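Side-chain contacts in DNA helicase RecQ (Deinococcus radiodurans, PDB 4Q48), which probably couples ATP hydrolysis to unwinding duplex DNA in the 3'-5' direction, and is represented here by its catalytic core of helicase, zinc-binding and RQC domains: residues W255-A258 / D262-A265; A417-S422 / F459-E464; A433-D438 / D446-Q451. All coordinates share one frame; numbering follows the deposited sequence.

Contact 1 of 3, residues W255-A258 / D262-A265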
ATOM      1  N   TRP A 255     -14.652  28.888   5.056  1.00 59.06           N
ATOM      2  CA  TRP A 255     -14.199  29.714   3.941  1.00 57.09           C
ATOM      3  C   TRP A 255     -14.942  29.284   2.687  1.00 57.51           C
ATOM      4  O   TRP A 255     -15.323  30.104   1.853  1.00 57.32           O
ATOM      5  CB  TRP A 255     -12.682  29.599   3.750  1.00 56.25           C
ATOM      6  CG  TRP A 255     -12.154  30.455   2.663  1.00 53.32           C
ATOM      7  CD1 TRP A 255     -11.785  31.761   2.748  1.00 58.29           C
ATOM      8  CD2 TRP A 255     -11.891  30.052   1.321  1.00 54.97           C
ATOM      9  NE1 TRP A 255     -11.335  32.213   1.528  1.00 56.01           N
ATOM     10  CE2 TRP A 255     -11.387  31.178   0.635  1.00 55.07           C
ATOM     11  CE3 TRP A 255     -12.037  28.848   0.628  1.00 52.15           C
ATOM     12  CZ2 TRP A 255     -11.027  31.133  -0.708  1.00 52.43           C
ATOM     13  CZ3 TRP A 255     -11.686  28.806  -0.708  1.00 52.21           C
ATOM     14  CH2 TRP A 255     -11.192  29.942  -1.361  1.00 55.01           C
ATOM     15  N   LEU A 256     -15.154  27.984   2.557  1.00 58.22           N
ATOM     16  CA  LEU A 256     -15.870  27.483   1.405  1.00 57.47           C
ATOM     17  C   LEU A 256     -17.341  27.903   1.452  1.00 58.24           C
ATOM     18  O   LEU A 256     -17.873  28.425   0.460  1.00 56.85           O
ATOM     19  CB  LEU A 256     -15.741  25.965   1.311  1.00 48.27           C
ATOM     20  CG  LEU A 256     -14.438  25.495   0.667  1.00 49.13           C
ATOM     21  CD1 LEU A 256     -14.365  23.965   0.679  1.00 48.85           C
ATOM     22  CD2 LEU A 256     -14.288  26.049  -0.742  1.00 47.45           C
ATOM     23  N   GLN A 257     -17.981  27.708   2.607  1.00 54.78           N
ATOM     24  CA  GLN A 257     -19.365  28.138   2.799  1.00 56.25           C
ATOM     25  C   GLN A 257     -19.537  29.614   2.411  1.00 58.67           C
ATOM     26  O   GLN A 257     -20.492  29.980   1.718  1.00 51.87           O
ATOM     27  CB  GLN A 257     -19.800  27.915   4.249  1.00 54.02           C
ATOM     28  CG  GLN A 257     -19.891  26.449   4.687  1.00 57.81           C
ATOM     29  CD  GLN A 257     -20.089  26.301   6.198  1.00 62.62           C
ATOM     30  OE1 GLN A 257     -20.640  27.191   6.839  1.00 78.02           O
ATOM     31  NE2 GLN A 257     -19.653  25.177   6.764  1.00 53.28           N
ATOM     32  N   ALA A 258     -18.560  30.431   2.801  1.00 61.61           N
ATOM     33  CA  ALA A 258     -18.540  31.861   2.501  1.00 56.98           C
ATOM     34  C   ALA A 258     -18.618  32.172   1.020  1.00 52.81           C
ATOM     35  O   ALA A 258     -19.091  33.236   0.649  1.00 63.93           O
ATOM     36  CB  ALA A 258     -17.276  32.513   3.098  1.00 58.07           C
ATOM     37  N   ASP A 262     -21.411  24.375  -0.442  1.00 45.70           N
ATOM     38  CA  ASP A 262     -22.013  23.733   0.726  1.00 47.71           C
ATOM     39  C   ASP A 262     -21.030  22.797   1.443  1.00 58.21           C
ATOM     40  O   ASP A 262     -21.167  21.561   1.396  1.00 54.87           O
ATOM     41  CB  ASP A 262     -23.284  22.979   0.338  1.00 44.04           C
ATOM     42  CG  ASP A 262     -23.983  22.355   1.541  1.00 54.45           C
ATOM     43  OD1 ASP A 262     -23.697  22.768   2.689  1.00 56.61           O
ATOM     44  OD2 ASP A 262     -24.802  21.429   1.342  1.00 55.47           O
ATOM     45  N   ALA A 263     -20.052  23.394   2.125  1.00 58.31           N
ATOM     46  CA  ALA A 263     -18.990  22.630   2.777  1.00 51.82           C
ATOM     47  C   ALA A 263     -19.295  22.306   4.239  1.00 53.95           C
ATOM     48  O   ALA A 263     -19.937  23.080   4.937  1.00 54.98           O
ATOM     49  CB  ALA A 263     -17.700  23.382   2.686  1.00 49.60           C
ATOM     50  N   LEU A 264     -18.835  21.140   4.689  1.00 53.30           N
ATOM     51  CA  LEU A 264     -18.993  20.744   6.083  1.00 54.48           C
ATOM     52  C   LEU A 264     -17.677  20.280   6.678  1.00 58.39           C
ATOM     53  O   LEU A 264     -16.847  19.699   5.977  1.00 59.54           O
ATOM     54  CB  LEU A 264     -20.023  19.618   6.221  1.00 57.89           C
ATOM     55  CG  LEU A 264     -21.387  19.720   5.535  1.00 55.75           C
ATOM     56  CD1 LEU A 264     -22.199  18.462   5.820  1.00 56.95           C
ATOM     57  CD2 LEU A 264     -22.129  20.966   5.963  1.00 47.89           C
ATOM     58  N   ALA A 265     -17.508  20.489   7.981  1.00 57.52           N
ATOM     59  CA  ALA A 265     -16.316  20.009   8.655  1.00 59.53           C
ATOM     60  C   ALA A 265     -16.571  18.598   9.185  1.00 61.57           C
ATOM     61  O   ALA A 265     -17.700  18.263   9.549  1.00 69.01           O
ATOM     62  CB  ALA A 265     -15.915  20.953   9.783  1.00 55.76           C
TER
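Gln257 and Ala263 share the one polar bond of this contact. The side-chain amide of Gln257 donates from NE2 to the backbone O of Ala263 at 2.8 Å. The bond is bent, with an N-H...O angle of 132°. NE2 does not lie on a carbonyl lone pair. It approaches from above that carbonyl's plane, 37° off it. The acceptor is in turn tilted 31° from the plane of the Gln257 amide. CG of Gln257 is anti to its own carbonyl carbon, and the chain beyond it is extended. That shape carries the amide from the helix across to the strand. The stem also touches on the way, with CG 3.4 Å from Ala263 O. The other end of the amide, OE1, takes a hydrogen bond from Lys254 NZ, one turn back on the same helix.

The two segments are neighbours in a beta-alpha-beta unit of the second RecA-like helicase domain. Helix 246-258 follows strand 238-242 and leads through a short loop to strand 263-266, an outermost strand of the six-stranded parallel sheet. Leu264 makes backbone hydrogen bonds with Ile289 and Cys291 of the adjoining strand, while its side chain packs on helix 272-284. Replacing Gln257 by alanine removes the amide, and would probably leave the Ala263 carbonyl without this donor and Lys254 without this acceptor.

The apolar part is small and lies beside the hydrogen bond. Ala263 points its methyl at the helix. That CB meets Leu256 CB at 3.5 Å. It also meets one branch end, Leu256 CD1, at 3.9 Å. Leu256 itself points toward the strand and is buried. Its side chain rests on Ile261 of the connecting loop as well.

Contact 2 of 3, residues A417-S422 / F459-E464; sequences AQMALS and FGVGKE
Met419 reaches from the helix to Val461 and Gly462 and carries the whole contact on its side. Before it, Ala417 faces the interior and packs on Leu477 and Ile500. Met419 points toward the loop 459-464. Its CG is anti to the carbonyl carbon (chi1 -82°), which sends the thioether out to the loop. SD lies 3.8 Å from the backbone O of Val461 and 4.3 Å from Gly462 CA. Nearer the backbone, Met419 CG meets Val461 CG1 at 4.3 Å.

Val461 and Gly462 are the central residues of a type I beta turn from Gly460 to Lys463. Lys463 N closes it on Gly460 O at 3.1 Å. The contact lies in the RQC domain, which has a winged-helix fold in this family. It sets helix 414-426 against the loop that leads into helix 467-479. Trp470 of that later helix touches Met419 and donates from NE1 to Gly462 O.

Ala420, next along, packs on Leu474 and Leu477.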
ATOM      1  N   ALA A 417      22.857   6.822 -15.467  1.00 28.86           N
ATOM      2  CA  ALA A 417      22.221   5.754 -14.715  1.00 28.40           C
ATOM      3  C   ALA A 417      22.873   4.432 -15.071  1.00 30.07           C
ATOM      4  O   ALA A 417      23.180   3.645 -14.177  1.00 29.58           O
ATOM      5  CB  ALA A 417      20.724   5.702 -14.965  1.00 25.69           C
ATOM      6  N   GLN A 418      23.132   4.207 -16.363  1.00 30.67           N
ATOM      7  CA  GLN A 418      23.773   2.956 -16.793  1.00 28.92           C
ATOM      8  C   GLN A 418      25.180   2.839 -16.183  1.00 30.08           C
ATOM      9  O   GLN A 418      25.524   1.806 -15.588  1.00 29.94           O
ATOM     10  CB  GLN A 418      23.864   2.862 -18.308  1.00 26.96           C
ATOM     11  CG  GLN A 418      22.549   2.821 -19.084  1.00 28.40           C
ATOM     12  CD  GLN A 418      22.777   2.957 -20.609  1.00 35.14           C
ATOM     13  OE1 GLN A 418      23.888   3.270 -21.071  1.00 41.12           O
ATOM     14  NE2 GLN A 418      21.736   2.720 -21.380  1.00 29.77           N
ATOM     15  N   MET A 419      25.982   3.901 -16.300  1.00 30.12           N
ATOM     16  CA  MET A 419      27.306   3.896 -15.691  1.00 25.80           C
ATOM     17  C   MET A 419      27.223   3.530 -14.223  1.00 31.00           C
ATOM     18  O   MET A 419      27.995   2.709 -13.721  1.00 35.60           O
ATOM     19  CB  MET A 419      27.974   5.230 -15.814  1.00 23.40           C
ATOM     20  CG  MET A 419      28.629   5.474 -17.097  1.00 24.05           C
ATOM     21  SD  MET A 419      29.251   7.165 -17.099  1.00 48.96           S
ATOM     22  CE  MET A 419      28.899   7.598 -18.813  1.00 38.10           C
ATOM     23  N   ALA A 420      26.250   4.112 -13.543  1.00 32.52           N
ATOM     24  CA  ALA A 420      26.145   3.906 -12.116  1.00 33.35           C
ATOM     25  C   ALA A 420      25.746   2.473 -11.827  1.00 28.91           C
ATOM     26  O   ALA A 420      26.372   1.824 -10.996  1.00 26.76           O
ATOM     27  CB  ALA A 420      25.158   4.894 -11.497  1.00 26.43           C
ATOM     28  N   LEU A 421      24.746   1.968 -12.542  1.00 29.25           N
ATOM     29  CA  LEU A 421      24.295   0.593 -12.329  1.00 30.50           C
ATOM     30  C   LEU A 421      25.430  -0.422 -12.624  1.00 34.03           C
ATOM     31  O   LEU A 421      25.576  -1.421 -11.911  1.00 28.98           O
ATOM     32  CB  LEU A 421      23.058   0.288 -13.177  1.00 23.55           C
ATOM     33  CG  LEU A 421      21.760   1.050 -12.842  1.00 27.23           C
ATOM     34  CD1 LEU A 421      20.722   0.800 -13.903  1.00 28.22           C
ATOM     35  CD2 LEU A 421      21.152   0.782 -11.460  1.00 24.31           C
ATOM     36  N   SER A 422      26.245  -0.179 -13.647  1.00 31.80           N
ATOM     37  CA  SER A 422      27.300  -1.146 -13.904  1.00 35.15           C
ATOM     38  C   SER A 422      28.320  -1.080 -12.784  1.00 37.67           C
ATOM     39  O   SER A 422      28.790  -2.121 -12.294  1.00 37.77           O
ATOM     40  CB  SER A 422      27.952  -0.925 -15.253  1.00 29.93           C
ATOM     41  OG  SER A 422      26.975  -1.113 -16.259  1.00 42.36           O
ATOM     42  N   PHE A 459      36.815   2.236 -13.964  1.00 53.93           N
ATOM     43  CA  PHE A 459      37.366   3.239 -13.055  1.00 55.38           C
ATOM     44  C   PHE A 459      37.476   4.585 -13.750  1.00 55.98           C
ATOM     45  O   PHE A 459      38.067   4.682 -14.825  1.00 51.84           O
ATOM     46  CB  PHE A 459      38.747   2.808 -12.537  1.00 58.02           C
ATOM     47  CG  PHE A 459      39.264   3.640 -11.393  1.00 59.95           C
ATOM     48  CD1 PHE A 459      38.622   3.632 -10.159  1.00 56.58           C
ATOM     49  CD2 PHE A 459      40.380   4.457 -11.558  1.00 61.64           C
ATOM     50  CE1 PHE A 459      39.099   4.407  -9.093  1.00 59.44           C
ATOM     51  CE2 PHE A 459      40.863   5.232 -10.496  1.00 65.67           C
ATOM     52  CZ  PHE A 459      40.220   5.208  -9.265  1.00 61.12           C
ATOM     53  N   GLY A 460      36.818   5.599 -13.193  1.00 52.76           N
ATOM     54  CA  GLY A 460      36.920   6.932 -13.741  1.00 50.56           C
ATOM     55  C   GLY A 460      36.140   7.150 -15.013  1.00 52.06           C
ATOM     56  O   GLY A 460      36.292   8.184 -15.664  1.00 60.29           O
ATOM     57  N   VAL A 461      35.281   6.204 -15.360  1.00 47.97           N
ATOM     58  CA  VAL A 461      34.484   6.326 -16.572  1.00 51.77           C
ATOM     59  C   VAL A 461      33.510   7.508 -16.440  1.00 52.90           C
ATOM     60  O   VAL A 461      32.936   7.970 -17.433  1.00 54.12           O
ATOM     61  CB  VAL A 461      33.707   5.011 -16.875  1.00 53.46           C
ATOM     62  CG1 VAL A 461      32.623   4.746 -15.792  1.00 42.49           C
ATOM     63  CG2 VAL A 461      33.111   5.036 -18.304  1.00 35.32           C
ATOM     64  N   GLY A 462      33.314   7.978 -15.207  1.00 48.30           N
ATOM     65  CA  GLY A 462      32.404   9.076 -14.926  1.00 53.57           C
ATOM     66  C   GLY A 462      33.108  10.382 -14.546  1.00 56.75           C
ATOM     67  O   GLY A 462      32.531  11.207 -13.842  1.00 55.94           O
ATOM     68  N   LYS A 463      34.361  10.556 -14.968  1.00 56.06           N
ATOM     69  CA  LYS A 463      35.167  11.708 -14.538  1.00 60.41           C
ATOM     70  C   LYS A 463      34.581  13.014 -15.081  1.00 57.93           C
ATOM     71  O   LYS A 463      34.859  14.099 -14.579  1.00 53.89           O
ATOM     72  CB  LYS A 463      36.632  11.549 -14.991  1.00 55.73           C
ATOM     73  CG  LYS A 463      36.787  11.456 -16.505  1.00 61.45           C
ATOM     74  CD  LYS A 463      38.241  11.433 -16.953  1.00 66.61           C
ATOM     75  CE  LYS A 463      38.351  11.781 -18.445  1.00 74.55           C
ATOM     76  NZ  LYS A 463      39.764  12.026 -18.894  1.00 68.05           N
ATOM     77  N   GLU A 464      33.708  12.856 -16.067  1.00 61.28           N
ATOM     78  CA  GLU A 464      32.966  13.923 -16.726  1.00 55.69           C
ATOM     79  C   GLU A 464      32.143  14.810 -15.781  1.00 56.64           C
ATOM     80  O   GLU A 464      32.018  16.016 -15.996  1.00 62.69           O
ATOM     81  CB  GLU A 464      32.044  13.262 -17.749  1.00 61.97           C
ATOM     82  CG  GLU A 464      30.991  14.143 -18.371  1.00 69.01           C
ATOM     83  CD  GLU A 464      30.023  13.328 -19.208  1.00 68.22           C
ATOM     84  OE1 GLU A 464      30.173  12.079 -19.218  1.00 63.79           O
ATOM     85  OE2 GLU A 464      29.102  13.931 -19.815  1.00 71.12           O
TER

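Contact 3 of 3, residues A433-D438 / D446-Q451; sequences AAHLTD and DKVLAQ
His435 meets Lys447 and Val448 with the edge of its imidazole. With CG anti to the backbone N (chi1 -174°), the ring of His435 reaches from its helix to the other one. Lys447 CD lies near the ring plane, 3.6 Å from His435 ND1. The backbone N of Val448 also lies near it, 3.8 Å from His435 CE1. The His435 and Lys447 side chains run past each other in opposite directions.

The apolar contacts centre on Val448. One of its branches, CG2, sits against both His435 CE1 and Asp438 CB, each at 3.9 Å.

Asp438 and Lys447 are near each other but do not form a salt bridge. Asp438 OD2 and Lys447 NZ are 4.3 Å apart, so any attraction is probably modest. The lysine stem crosses the aspartate side chain at about a right angle, with Lys447 CD 3.6 Å from Asp438 OD2. Asp438 OD2 has a weak hydrogen bond with Thr445 OG1, and its OD1 has a long, weak ion pair with Arg443 NH1. The polar end of His435 is engaged by His453, through a hydrogen bond between NE2 and ND1, and Phe431 stacks on its ring.

The helix segments 433-438 and 446-451 cross at -76°, with their axes 10.2 Å apart. Two consecutive helices, steeply crossed and joined by a short connection, suit the helical part of the winged-helix RQC domain.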
ATOM      1  N   ALA A 433      27.178   4.718  -1.538  1.00 45.12           N
ATOM      2  CA  ALA A 433      27.064   5.762  -2.550  1.00 43.36           C
ATOM      3  C   ALA A 433      28.364   6.547  -2.749  1.00 43.84           C
ATOM      4  O   ALA A 433      28.764   6.842  -3.884  1.00 37.85           O
ATOM      5  CB  ALA A 433      25.930   6.703  -2.184  1.00 39.97           C
ATOM      6  N   ALA A 434      28.996   6.925  -1.638  1.00 47.91           N
ATOM      7  CA  ALA A 434      30.241   7.698  -1.705  1.00 48.34           C
ATOM      8  C   ALA A 434      31.375   6.904  -2.371  1.00 46.19           C
ATOM      9  O   ALA A 434      32.075   7.423  -3.242  1.00 38.33           O
ATOM     10  CB  ALA A 434      30.651   8.141  -0.330  1.00 44.00           C
ATOM     11  N   HIS A 435      31.537   5.642  -1.966  1.00 50.39           N
ATOM     12  CA  HIS A 435      32.546   4.778  -2.570  1.00 47.95           C
ATOM     13  C   HIS A 435      32.348   4.580  -4.071  1.00 48.96           C
ATOM     14  O   HIS A 435      33.276   4.776  -4.861  1.00 48.59           O
ATOM     15  CB  HIS A 435      32.580   3.414  -1.892  1.00 47.94           C
ATOM     16  CG  HIS A 435      33.688   2.547  -2.394  1.00 56.21           C
ATOM     17  ND1 HIS A 435      34.966   2.602  -1.877  1.00 61.78           N
ATOM     18  CD2 HIS A 435      33.726   1.639  -3.399  1.00 56.50           C
ATOM     19  CE1 HIS A 435      35.740   1.758  -2.536  1.00 63.15           C
ATOM     20  NE2 HIS A 435      35.012   1.161  -3.464  1.00 63.15           N
ATOM     21  N   LEU A 436      31.131   4.208  -4.455  1.00 45.00           N
ATOM     22  CA  LEU A 436      30.760   4.094  -5.856  1.00 41.74           C
ATOM     23  C   LEU A 436      31.133   5.366  -6.630  1.00 44.18           C
ATOM     24  O   LEU A 436      31.644   5.319  -7.764  1.00 41.59           O
ATOM     25  CB  LEU A 436      29.263   3.842  -5.967  1.00 41.69           C
ATOM     26  CG  LEU A 436      28.736   2.497  -5.454  1.00 46.03           C
ATOM     27  CD1 LEU A 436      27.222   2.402  -5.632  1.00 45.41           C
ATOM     28  CD2 LEU A 436      29.410   1.359  -6.168  1.00 40.67           C
ATOM     29  N   THR A 437      30.887   6.505  -5.992  1.00 40.81           N
ATOM     30  CA  THR A 437      31.118   7.801  -6.618  1.00 41.33           C
ATOM     31  C   THR A 437      32.608   7.999  -6.856  1.00 43.05           C
ATOM     32  O   THR A 437      33.002   8.632  -7.843  1.00 36.32           O
ATOM     33  CB  THR A 437      30.546   8.936  -5.761  1.00 39.56           C
ATOM     34  OG1 THR A 437      29.148   8.709  -5.529  1.00 41.83           O
ATOM     35  CG2 THR A 437      30.762  10.278  -6.416  1.00 36.90           C
ATOM     36  N   ASP A 438      33.421   7.453  -5.943  1.00 44.96           N
ATOM     37  CA  ASP A 438      34.887   7.498  -6.057  1.00 48.38           C
ATOM     38  C   ASP A 438      35.334   6.726  -7.277  1.00 49.78           C
ATOM     39  O   ASP A 438      36.155   7.205  -8.071  1.00 50.36           O
ATOM     40  CB  ASP A 438      35.575   6.904  -4.822  1.00 50.94           C
ATOM     41  CG  ASP A 438      35.743   7.904  -3.690  1.00 61.47           C
ATOM     42  OD1 ASP A 438      35.778   9.131  -3.971  1.00 64.24           O
ATOM     43  OD2 ASP A 438      35.821   7.454  -2.519  1.00 59.15           O
ATOM     44  N   ASP A 446      41.850   5.363  -0.582  1.00 76.74           N
ATOM     45  CA  ASP A 446      42.613   4.203  -0.190  1.00 72.00           C
ATOM     46  C   ASP A 446      41.669   3.039  -0.009  1.00 72.30           C
ATOM     47  O   ASP A 446      42.063   1.880  -0.207  1.00 73.96           O
ATOM     48  CB  ASP A 446      43.414   4.517   1.072  1.00 86.81           C
ATOM     49  CG  ASP A 446      44.512   5.561   0.820  1.00 82.07           C
ATOM     50  OD1 ASP A 446      44.885   5.784  -0.362  1.00 72.70           O
ATOM     51  OD2 ASP A 446      44.976   6.177   1.808  1.00 79.35           O
ATOM     52  N   LYS A 447      40.417   3.357   0.335  1.00 75.69           N
ATOM     53  CA  LYS A 447      39.321   2.372   0.315  1.00 76.77           C
ATOM     54  C   LYS A 447      39.255   1.754  -1.080  1.00 70.89           C
ATOM     55  O   LYS A 447      39.037   0.547  -1.233  1.00 61.59           O
ATOM     56  CB  LYS A 447      37.982   3.011   0.691  1.00 68.24           C
ATOM     57  CG  LYS A 447      37.959   4.501   0.390  1.00 78.06           C
ATOM     58  CD  LYS A 447      36.557   5.131   0.196  1.00 75.54           C
ATOM     59  CE  LYS A 447      35.777   5.299   1.509  1.00 70.98           C
ATOM     60  NZ  LYS A 447      34.448   5.953   1.291  1.00 64.24           N
ATOM     61  N   VAL A 448      39.435   2.600  -2.095  1.00 64.39           N
ATOM     62  CA  VAL A 448      39.456   2.130  -3.470  1.00 65.84           C
ATOM     63  C   VAL A 448      40.651   1.191  -3.704  1.00 68.15           C
ATOM     64  O   VAL A 448      40.473   0.051  -4.134  1.00 68.61           O
ATOM     65  CB  VAL A 448      39.509   3.312  -4.475  1.00 63.67           C
ATOM     66  CG1 VAL A 448      39.978   2.848  -5.860  1.00 62.98           C
ATOM     67  CG2 VAL A 448      38.169   4.000  -4.559  1.00 57.32           C
ATOM     68  N   LEU A 449      41.851   1.645  -3.353  1.00 72.15           N
ATOM     69  CA  LEU A 449      43.080   0.896  -3.614  1.00 68.55           C
ATOM     70  C   LEU A 449      43.042  -0.437  -2.860  1.00 68.11           C
ATOM     71  O   LEU A 449      43.471  -1.475  -3.378  1.00 66.01           O
ATOM     72  CB  LEU A 449      44.296   1.731  -3.195  1.00 66.47           C
ATOM     73  CG  LEU A 449      44.494   3.029  -4.007  1.00 76.46           C
ATOM     74  CD1 LEU A 449      45.591   3.944  -3.442  1.00 73.33           C
ATOM     75  CD2 LEU A 449      44.757   2.752  -5.471  1.00 72.56           C
ATOM     76  N   ALA A 450      42.496  -0.404  -1.647  1.00 62.78           N
ATOM     77  CA  ALA A 450      42.321  -1.614  -0.846  1.00 64.73           C
ATOM     78  C   ALA A 450      41.503  -2.735  -1.526  1.00 62.77           C
ATOM     79  O   ALA A 450      41.688  -3.917  -1.207  1.00 63.23           O
ATOM     80  CB  ALA A 450      41.678  -1.246   0.485  1.00 66.04           C
ATOM     81  N   GLN A 451      40.585  -2.372  -2.427  1.00 64.19           N
ATOM     82  CA  GLN A 451      39.720  -3.354  -3.101  1.00 59.97           C
ATOM     83  C   GLN A 451      40.136  -3.596  -4.562  1.00 59.31           C
ATOM     84  O   GLN A 451      39.563  -4.456  -5.249  1.00 53.19           O
ATOM     85  CB  GLN A 451      38.252  -2.923  -3.033  1.00 54.80           C
ATOM     86  CG  GLN A 451      37.707  -2.674  -1.642  1.00 52.78           C
ATOM     87  CD  GLN A 451      37.274  -3.948  -0.951  1.00 52.90           C
ATOM     88  OE1 GLN A 451      37.166  -4.995  -1.582  1.00 53.30           O
ATOM     89  NE2 GLN A 451      37.023  -3.867   0.354  1.00 49.66           N
TER

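Overall arrangement
Contacts 2 and 3 belong to the RQC domain, with centres about 13 Å apart. Contact 1 belongs to the second helicase domain, and its centre is about 55 Å and about 59 Å from those of contacts 2 and 3. The RQC pair touches directly: Phe459 CE1 lies 3.7 Å from Val448 CG1. Along the chain, contact 3 falls between the two segments of contact 2, and their first helices are successive. Contacts 1 and 3 are mostly buried, while contact 2 is partly exposed. Contact 1 joins helix to sheet edge with a hydrogen bond from a side-chain amide. Contact 2 joins helix to loop through a thioether. Contact 3 joins two helices around an imidazole edge.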